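Local structure of probable starch synthase 4, chloroplastic/amyloplastic (Arabidopsis thaliana, 6GNE) at residues A[13-18]-A[47-52]; A[19-24]-A[87-92]. The protein belongs to the starch synthase family, has the two-domain build of GT-B glycosyltransferases, and binds adenosine-5'-diphosphate and glycan. All coordinates share one frame; numbering follows the deposited sequence.

In the fold
Contact 1 joins two parallel neighbours of the large mixed sheet in the starch synthase domain. Contact 2 sets the loop 19-24 against the hairpin tip at 87-92. The strand ends at Ile15; residues 16-18 start the loop that 19-24 continues towards helix 27-41. The centres of the two contacts are about 10 Å apart. They touch through Ile48, whose CD1 is 3.6 Å from Met19 SD and 3.7 Å from Leu92 CD1, and also through Glu18, which packs on Ala23 and Lys24. Each contact sends one side chain towards a ligand. The Glu18 side chain is about 4 Å from the bound AC1 unit, and Lys24 of contact 2 reaches the adenosine-5'-diphosphate.

Contact 1: A[13-18]-A[47-52]; sequences VHIAAE and EIILPK
In the beta-alpha-beta unit formed by strand 11-15, helix 27-41 and strand 45-51, residues Val13 to Ile15 pair with Glu47 to Ile49. The strand segments are parallel, with 20° between their directions. The backbone of His14 faces strand 45-51 with both its polar atoms. Its N donates to Glu47 O at 2.9 Å. Its O accepts from Ile49 N, also at 2.9 Å. Both bonds are nearly straight. A third bond, from Ala16 N to Ile49 O at 3.3 Å, is weak.

Val13, Ile15 and Ile49 lie on one face of the sheet. Val13 CG1 is turned opposite the backbone N (chi1 -178°), and this branch meets Ile49 CD1 at 3.7 Å. The two side chains cross at a slant. Ile15 packs more loosely, with CG1 4.2 Å from Ile49 CB. Phe124 and Ala128 of helix 117-134 cover this side.

On the other face His14 CB lies 4.1 Å from Ile48 CG1. The imidazole goes on to His145, whose NE2 is hydrogen-bonded to ND1.

Beyond Ile15 the first chain leaves the strand. Here Leu50 carries the contact. Its CD2 branch meets the carbonyl of Ala16, with O at 3.3 Å, and also lies near Glu18 O. Pro51 CD approaches the same Ala16 O at 3.7 Å.

The Glu18 carboxylate is held on both oxygens. OE1 accepts from the backbone N of Val25 and of Gly26, and OE2 is bonded to Tyr112 OH. These bonds should fix its rotation beside the bound AC1 unit. A buried parallel strand pair whose first strand ends in a ligand-binding loop is typical of Rossmann-like domains, such as those of the GT-B fold.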
loop_
_atom_site.group_PDB
_atom_site.type_symbol
_atom_site.label_atom_id
_atom_site.label_comp_id
_atom_site.label_asym_id
_atom_site.label_seq_id
_atom_site.Cartn_x
_atom_site.Cartn_y
_atom_site.Cartn_z
ATOM N N VAL A 13 16.297 5.864 8.088
ATOM C CA VAL A 13 16.433 5.046 6.879
ATOM C C VAL A 13 15.263 4.056 6.729
ATOM O O VAL A 13 14.920 3.357 7.669
ATOM C CB VAL A 13 17.771 4.297 6.848
ATOM C CG1 VAL A 13 17.923 3.498 5.556
ATOM C CG2 VAL A 13 18.905 5.298 6.921
ATOM N N HIS A 14 14.642 4.035 5.552
ATOM C CA HIS A 14 13.565 3.080 5.240
ATOM C C HIS A 14 14.127 2.036 4.305
ATOM O O HIS A 14 14.699 2.364 3.277
ATOM C CB HIS A 14 12.369 3.766 4.581
ATOM C CG HIS A 14 11.574 4.605 5.510
ATOM N ND1 HIS A 14 10.372 4.198 6.030
ATOM C CD2 HIS A 14 11.821 5.826 6.040
ATOM C CE1 HIS A 14 9.913 5.133 6.846
ATOM N NE2 HIS A 14 10.777 6.132 6.871
ATOM N N ILE A 15 13.951 0.778 4.659
ATOM C CA ILE A 15 14.368 -0.318 3.807
ATOM C C ILE A 15 13.070 -1.005 3.406
ATOM O O ILE A 15 12.299 -1.408 4.268
ATOM C CB ILE A 15 15.302 -1.295 4.567
ATOM C CG1 ILE A 15 16.585 -0.563 4.987
ATOM C CG2 ILE A 15 15.624 -2.530 3.739
ATOM C CD1 ILE A 15 17.397 -1.301 6.049
ATOM N N ALA A 16 12.830 -1.132 2.106
ATOM C CA ALA A 16 11.591 -1.711 1.608
ATOM C C ALA A 16 11.772 -2.274 0.227
ATOM O O ALA A 16 12.747 -1.942 -0.463
ATOM C CB ALA A 16 10.508 -0.643 1.590
ATOM N N ALA A 17 10.809 -3.081 -0.190
ATOM C CA ALA A 17 10.810 -3.647 -1.541
ATOM C C ALA A 17 10.148 -2.755 -2.574
ATOM O O ALA A 17 10.275 -3.028 -3.756
ATOM C CB ALA A 17 10.148 -5.022 -1.532
ATOM N N GLU A 18 9.461 -1.703 -2.134
ATOM C CA GLU A 18 8.778 -0.757 -3.029
ATOM C C GLU A 18 8.903 0.693 -2.595
ATOM O O GLU A 18 9.033 1.007 -1.407
ATOM C CB GLU A 18 7.265 -1.032 -3.067
ATOM C CG GLU A 18 6.830 -2.359 -3.639
ATOM C CD GLU A 18 5.310 -2.532 -3.495
ATOM O OE1 GLU A 18 4.529 -1.682 -4.005
ATOM O OE2 GLU A 18 4.894 -3.523 -2.864
ATOM N N GLU A 47 16.133 8.766 4.178
ATOM C CA GLU A 47 16.790 8.070 3.055
ATOM C C GLU A 47 16.117 6.723 2.845
ATOM O O GLU A 47 15.625 6.092 3.798
ATOM C CB GLU A 47 18.256 7.799 3.355
ATOM C CG GLU A 47 19.228 8.918 3.029
ATOM C CD GLU A 47 20.642 8.603 3.492
ATOM O OE1 GLU A 47 20.930 7.409 3.785
ATOM O OE2 GLU A 47 21.465 9.553 3.464
ATOM N N ILE A 48 16.105 6.264 1.605
ATOM C CA ILE A 48 15.446 5.012 1.277
ATOM C C ILE A 48 16.397 4.065 0.588
ATOM O O ILE A 48 17.192 4.493 -0.215
ATOM C CB ILE A 48 14.194 5.287 0.448
ATOM C CG1 ILE A 48 13.207 6.060 1.334
ATOM C CG2 ILE A 48 13.557 3.979 -0.014
ATOM C CD1 ILE A 48 12.224 6.874 0.557
ATOM N N ILE A 49 16.319 2.790 0.952
ATOM C CA ILE A 49 17.105 1.747 0.324
ATOM C C ILE A 49 16.153 0.754 -0.338
ATOM O O ILE A 49 15.296 0.206 0.336
ATOM C CB ILE A 49 18.029 1.039 1.326
ATOM C CG1 ILE A 49 19.018 2.057 1.938
ATOM C CG2 ILE A 49 18.774 -0.121 0.656
ATOM C CD1 ILE A 49 19.842 1.521 3.100
ATOM N N LEU A 50 16.320 0.574 -1.664
ATOM C CA LEU A 50 15.525 -0.331 -2.501
ATOM C C LEU A 50 16.405 -1.285 -3.261
ATOM O O LEU A 50 17.591 -1.039 -3.390
ATOM C CB LEU A 50 14.744 0.461 -3.566
ATOM C CG LEU A 50 13.742 1.498 -3.087
ATOM C CD1 LEU A 50 13.148 2.224 -4.265
ATOM C CD2 LEU A 50 12.654 0.851 -2.256
ATOM N N PRO A 51 15.830 -2.361 -3.795
ATOM C CA PRO A 51 16.544 -3.076 -4.822
ATOM C C PRO A 51 16.541 -2.295 -6.130
ATOM O O PRO A 51 15.668 -1.474 -6.363
ATOM C CB PRO A 51 15.739 -4.371 -4.994
ATOM C CG PRO A 51 14.874 -4.473 -3.782
ATOM C CD PRO A 51 14.576 -3.041 -3.441
ATOM N N LYS A 52 17.511 -2.584 -6.981
ATOM C CA LYS A 52 17.485 -2.128 -8.352
ATOM C C LYS A 52 16.816 -3.225 -9.167
ATOM O O LYS A 52 17.479 -4.135 -9.675
ATOM C CB LYS A 52 18.893 -1.854 -8.883
ATOM C CG LYS A 52 18.921 -1.398 -10.337
ATOM C CD LYS A 52 19.306 0.071 -10.518
ATOM C CE LYS A 52 19.590 0.416 -11.971
ATOM N NZ LYS A 52 20.294 -0.674 -12.745
#

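Contact 2: A[19-24]-A[87-92]; sequences MAPVAK and GTVEGL. With ADP (adenosine-5'-diphosphate), chain F.
One face of the Glu90 carboxylate is met by the Pro21 ring, whose CG and CD lie over it, CG 4.0 Å from Glu90 OE2. The other oxygen, OE1, forms a salt bridge with Lys37 NZ of helix 27-41. The proline ring, which follows a cis peptide bond, also touches Val89. Its CD is 3.7 Å from Val89 CG1, the two groups running alongside in antiparallel sense.

Val89 CG1 is shared by several neighbours. With chi1 at 180° this branch points away from its own N, towards the loop. Met19 CE is 3.9 Å from it. Val22 CG1 is farther off. The Met19 chain is extended, so its methyl group reaches the hairpin. CE ends 3.4 Å from Leu92 CD1. Ile48 and Leu50 of strand 45-51 line the same methionine.

Both segments hold their own shape. Val89 to Leu92 form a type I' turn, the two-residue link of a beta hairpin between strands 78-89 and 92-100. Val89 N to Leu92 O and Leu92 N to Val89 O, each 3.0 Å, close it. Met19 and Ala23 close the loop with two backbone bonds, Met19 N to Ala23 O and Ala23 N to Met19 O, in a geometry that fits a classic bulge at Val22-Ala23.

No hydrogen bond joins the two segments. Just past this closure, the extended Lys24 side chain carries NZ to the ribose of adenosine-5'-diphosphate, where it donates to O3' at 3.0 Å. The same NZ forms a salt bridge with Asp30 OD1, while Asp30 OD2 is itself bonded to the ligand.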
loop_
_atom_site.group_PDB
_atom_site.type_symbol
_atom_site.label_atom_id
_atom_site.label_comp_id
_atom_site.label_asym_id
_atom_site.label_seq_id
_atom_site.Cartn_x
_atom_site.Cartn_y
_atom_site.Cartn_z
ATOM N N MET A 19 8.814 1.563 -3.592
ATOM C CA MET A 19 8.610 2.982 -3.396
ATOM C C MET A 19 7.961 3.563 -4.653
ATOM O O MET A 19 8.470 3.417 -5.771
ATOM C CB MET A 19 9.929 3.689 -3.143
ATOM C CG MET A 19 9.762 5.151 -2.701
ATOM S SD MET A 19 11.284 6.082 -2.824
ATOM C CE MET A 19 10.636 7.730 -2.690
ATOM N N ALA A 20 6.842 4.232 -4.452
ATOM C CA ALA A 20 6.137 4.878 -5.542
ATOM C C ALA A 20 6.907 6.132 -5.953
ATOM O O ALA A 20 7.353 6.874 -5.067
ATOM C CB ALA A 20 4.720 5.229 -5.107
ATOM N N PRO A 21 7.072 6.403 -7.254
ATOM C CA PRO A 21 6.524 5.648 -8.415
ATOM C C PRO A 21 7.486 4.653 -9.055
ATOM O O PRO A 21 7.063 3.888 -9.867
ATOM C CB PRO A 21 6.282 6.754 -9.441
ATOM C CG PRO A 21 7.371 7.743 -9.145
ATOM C CD PRO A 21 7.681 7.673 -7.675
ATOM N N VAL A 22 8.759 4.696 -8.648
ATOM C CA VAL A 22 9.836 3.952 -9.249
ATOM C C VAL A 22 9.696 2.436 -9.155
ATOM O O VAL A 22 10.069 1.715 -10.086
ATOM C CB VAL A 22 11.216 4.421 -8.690
ATOM C CG1 VAL A 22 11.401 4.127 -7.193
ATOM C CG2 VAL A 22 12.360 3.808 -9.474
ATOM N N ALA A 23 9.173 1.939 -8.040
ATOM C CA ALA A 23 8.942 0.524 -7.866
ATOM C C ALA A 23 7.685 0.317 -7.064
ATOM O O ALA A 23 7.730 0.355 -5.840
ATOM C CB ALA A 23 10.132 -0.100 -7.169
ATOM N N LYS A 24 6.569 0.097 -7.759
ATOM C CA LYS A 24 5.267 0.055 -7.139
ATOM C C LYS A 24 4.408 -1.088 -7.644
ATOM O O LYS A 24 4.224 -1.258 -8.857
ATOM C CB LYS A 24 4.530 1.355 -7.419
ATOM C CG LYS A 24 3.129 1.342 -6.850
ATOM C CD LYS A 24 2.330 2.531 -7.295
ATOM C CE LYS A 24 0.927 2.432 -6.723
ATOM N NZ LYS A 24 0.268 3.760 -6.656
ATOM N N GLY A 87 20.006 8.007 -6.572
ATOM C CA GLY A 87 19.137 8.838 -7.355
ATOM C C GLY A 87 18.197 9.544 -6.432
ATOM O O GLY A 87 18.164 9.268 -5.236
ATOM N N THR A 88 17.425 10.455 -6.982
ATOM C CA THR A 88 16.487 11.220 -6.184
ATOM C C THR A 88 15.118 10.984 -6.778
ATOM O O THR A 88 14.913 11.152 -7.982
ATOM C CB THR A 88 16.865 12.695 -6.165
ATOM O OG1 THR A 88 18.200 12.826 -5.637
ATOM C CG2 THR A 88 15.918 13.483 -5.282
ATOM N N VAL A 89 14.212 10.511 -5.923
ATOM C CA VAL A 89 12.874 10.150 -6.323
ATOM C C VAL A 89 11.942 11.007 -5.481
ATOM O O VAL A 89 11.807 10.822 -4.254
ATOM C CB VAL A 89 12.582 8.654 -6.095
ATOM C CG1 VAL A 89 11.156 8.319 -6.524
ATOM C CG2 VAL A 89 13.602 7.798 -6.835
ATOM N N GLU A 90 11.340 11.969 -6.170
ATOM C CA GLU A 90 10.473 12.976 -5.595
ATOM C C GLU A 90 11.017 13.656 -4.344
ATOM O O GLU A 90 10.361 13.736 -3.300
ATOM C CB GLU A 90 9.052 12.410 -5.484
ATOM C CG GLU A 90 8.340 12.594 -6.848
ATOM C CD GLU A 90 7.041 11.836 -6.980
ATOM O OE1 GLU A 90 6.415 11.578 -5.925
ATOM O OE2 GLU A 90 6.690 11.512 -8.148
ATOM N N GLY A 91 12.253 14.130 -4.489
ATOM C CA GLY A 91 12.962 14.815 -3.422
ATOM C C GLY A 91 13.581 13.916 -2.370
ATOM O O GLY A 91 14.298 14.416 -1.524
ATOM N N LEU A 92 13.324 12.608 -2.388
ATOM C CA LEU A 92 13.962 11.708 -1.430
ATOM C C LEU A 92 15.251 11.112 -2.014
ATOM O O LEU A 92 15.252 10.668 -3.148
ATOM C CB LEU A 92 12.998 10.591 -1.006
ATOM C CG LEU A 92 11.794 11.108 -0.225
ATOM C CD1 LEU A 92 10.691 10.087 -0.266
ATOM C CD2 LEU A 92 12.155 11.502 1.191
HETATM P PB ADP F . -3.350 -2.731 -2.089
HETATM O O1B ADP F . -2.128 -2.293 -1.338
HETATM O O2B ADP F . -3.208 -2.873 -3.577
HETATM O O3B ADP F . -3.946 -3.976 -1.472
HETATM P PA ADP F . -4.175 -0.021 -1.545
HETATM O O1A ADP F . -5.511 0.657 -1.647
HETATM O O2A ADP F . -3.479 0.142 -0.218
HETATM O O3A ADP F . -4.444 -1.567 -1.909
HETATM O "O5'" ADP F . -3.166 0.499 -2.680
HETATM C "C5'" ADP F . -3.478 0.421 -4.072
HETATM C "C4'" ADP F . -2.683 1.403 -4.953
HETATM O "O4'" ADP F . -2.405 0.798 -6.225
HETATM C "C3'" ADP F . -3.456 2.658 -5.302
HETATM O "O3'" ADP F . -2.530 3.698 -5.572
HETATM C "C2'" ADP F . -4.163 2.297 -6.581
HETATM O "O2'" ADP F . -4.508 3.428 -7.361
HETATM C "C1'" ADP F . -3.110 1.475 -7.264
HETATM N N9 ADP F . -3.651 0.458 -8.193
HETATM C C8 ADP F . -4.192 -0.724 -7.875
HETATM N N7 ADP F . -4.526 -1.408 -8.992
HETATM C C5 ADP F . -4.194 -0.657 -10.054
HETATM C C6 ADP F . -4.280 -0.773 -11.543
HETATM N N6 ADP F . -4.824 -1.878 -12.112
HETATM N N1 ADP F . -3.802 0.269 -12.282
HETATM C C2 ADP F . -3.283 1.374 -11.688
HETATM N N3 ADP F . -3.189 1.532 -10.358
HETATM C C4 ADP F . -3.620 0.574 -9.513
#